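Local coordinates for ssDNA binding protein (Pyrococcus furiosus, PDB 4PSM) that binds single-stranded DNA and probably entraps it in a system of tunnels running between its assembled subunits, at residues E100-E103 with H104-M108. Sequence-based numbering, arbitrary orientation.
Sequences EEVE and HMEKM
V102 and E106 meet one turn apart on the helix 93-141, through a backbone bond and a side-chain packing contact. The amide N of E106 donates to V102 O at 3.0 Å, while methyl CG1 of V102 lies 3.7 Å from E106 OE2. E106 sends its CG anti to the carbonyl carbon (chi1 -64°), which leads the extended chain back beside V102. The same i to i+4 pattern satisfies the neighbouring carbonyls: H104 N donates to E100 O at 3.0 Å, and M105 N to E101 O at 2.9 Å, the straightest of the set at 164°. E103 O takes K107 N at 3.1 Å and, weakly, E106 N as well. These bonds are the regular spine of an alpha-helix, here in a predicted coiled coil, where V102 packs on V102 of a second subunit, a small branched residue suited to such an apolar seam. Glutamate suits positions 101 and 106 because each meets an arginine: E106 OE2 forms a salt bridge with R21 of its own chain, E101 OE2 forms one with R63 of the second subunit, and E101 OE1 accepts a hydrogen bond from the backbone N of F9 of that subunit. The R21 bridge probably also eases the approach of the like-charged E103, whose OE1 lies 3.8 Å from E106 OE1. A leucine in place of E106 would probably leave R21 without its carboxylate mate, losing one polar tie between the long helix and helix 15-26.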
loop_
_atom_site.group_PDB
_atom_site.type_symbol
_atom_site.label_atom_id
_atom_site.label_comp_id
_atom_site.label_asym_id
_atom_site.label_seq_id
_atom_site.Cartn_x
_atom_site.Cartn_y
_atom_site.Cartn_z
ATOM N N GLU A 100 -5.793 21.104 -31.146
ATOM C CA GLU A 100 -5.207 19.839 -31.553
ATOM C C GLU A 100 -4.021 19.493 -30.642
ATOM O O GLU A 100 -3.804 18.332 -30.301
ATOM C CB GLU A 100 -4.767 19.902 -33.010
ATOM C CG GLU A 100 -4.134 18.629 -33.540
ATOM C CD GLU A 100 -3.671 18.779 -34.980
ATOM O OE1 GLU A 100 -4.384 19.434 -35.772
ATOM O OE2 GLU A 100 -2.587 18.254 -35.317
ATOM N N GLU A 101 -3.266 20.513 -30.242
ATOM C CA GLU A 101 -2.168 20.325 -29.303
ATOM C C GLU A 101 -2.706 19.863 -27.950
ATOM O O GLU A 101 -2.161 18.952 -27.341
ATOM C CB GLU A 101 -1.365 21.617 -29.142
ATOM C CG GLU A 101 -0.679 22.063 -30.429
ATOM C CD GLU A 101 0.112 23.349 -30.275
ATOM O OE1 GLU A 101 -0.165 24.122 -29.329
ATOM O OE2 GLU A 101 1.016 23.576 -31.109
ATOM N N VAL A 102 -3.777 20.494 -27.482
ATOM C CA VAL A 102 -4.409 20.091 -26.236
ATOM C C VAL A 102 -4.845 18.637 -26.305
ATOM O O VAL A 102 -4.532 17.841 -25.421
ATOM C CB VAL A 102 -5.638 20.948 -25.917
ATOM C CG1 VAL A 102 -6.588 20.175 -25.012
ATOM C CG2 VAL A 102 -5.208 22.260 -25.278
ATOM N N GLU A 103 -5.564 18.303 -27.369
ATOM C CA GLU A 103 -6.049 16.950 -27.580
ATOM C C GLU A 103 -4.900 15.947 -27.494
ATOM O O GLU A 103 -5.043 14.863 -26.931
ATOM C CB GLU A 103 -6.720 16.858 -28.949
ATOM C CG GLU A 103 -7.787 15.787 -29.071
ATOM C CD GLU A 103 -9.109 16.197 -28.447
ATOM O OE1 GLU A 103 -9.149 17.213 -27.713
ATOM O OE2 GLU A 103 -10.115 15.502 -28.704
ATOM N N HIS A 104 -3.759 16.322 -28.053
ATOM C CA HIS A 104 -2.596 15.445 -28.092
ATOM C C HIS A 104 -1.974 15.280 -26.710
ATOM O O HIS A 104 -1.629 14.169 -26.310
ATOM C CB HIS A 104 -1.551 15.977 -29.081
ATOM C CG HIS A 104 -1.040 14.943 -30.037
ATOM N ND1 HIS A 104 -0.518 15.261 -31.272
ATOM C CD2 HIS A 104 -0.973 13.593 -29.936
ATOM C CE1 HIS A 104 -0.152 14.153 -31.893
ATOM N NE2 HIS A 104 -0.418 13.128 -31.103
HETATM N N MSE A 105 -1.829 16.384 -25.984
HETATM C CA MSE A 105 -1.270 16.325 -24.642
HETATM C C MSE A 105 -2.130 15.427 -23.758
HETATM O O MSE A 105 -1.631 14.768 -22.837
HETATM C CB MSE A 105 -1.140 17.721 -24.019
HETATM C CG MSE A 105 -0.458 17.705 -22.646
HETATM SE SE MSE A 105 0.686 19.246 -22.260
HETATM C CE MSE A 105 1.827 18.441 -20.882
ATOM N N GLU A 106 -3.422 15.395 -24.059
ATOM C CA GLU A 106 -4.373 14.602 -23.294
ATOM C C GLU A 106 -4.265 13.119 -23.595
ATOM O O GLU A 106 -4.459 12.297 -22.709
ATOM C CB GLU A 106 -5.794 15.070 -23.570
ATOM C CG GLU A 106 -6.066 16.485 -23.113
ATOM C CD GLU A 106 -7.518 16.862 -23.286
ATOM O OE1 GLU A 106 -8.191 16.239 -24.139
ATOM O OE2 GLU A 106 -7.987 17.764 -22.558
ATOM N N LYS A 107 -3.972 12.777 -24.844
ATOM C CA LYS A 107 -3.814 11.375 -25.194
ATOM C C LYS A 107 -2.588 10.810 -24.466
ATOM O O LYS A 107 -2.604 9.679 -23.968
ATOM C CB LYS A 107 -3.707 11.203 -26.710
ATOM C CG LYS A 107 -3.665 9.751 -27.176
ATOM C CD LYS A 107 -3.355 9.622 -28.668
ATOM C CE LYS A 107 -4.451 10.226 -29.533
ATOM N NZ LYS A 107 -4.235 9.925 -30.976
HETATM N N MSE A 108 -1.535 11.619 -24.381
HETATM C CA MSE A 108 -0.319 11.216 -23.686
HETATM C C MSE A 108 -0.554 11.099 -22.185
HETATM O O MSE A 108 -0.062 10.179 -21.535
HETATM C CB MSE A 108 0.817 12.204 -23.959
HETATM C CG MSE A 108 1.340 12.186 -25.390
HETATM SE SE MSE A 108 2.948 13.274 -25.595
HETATM C CE MSE A 108 2.278 14.952 -24.866
#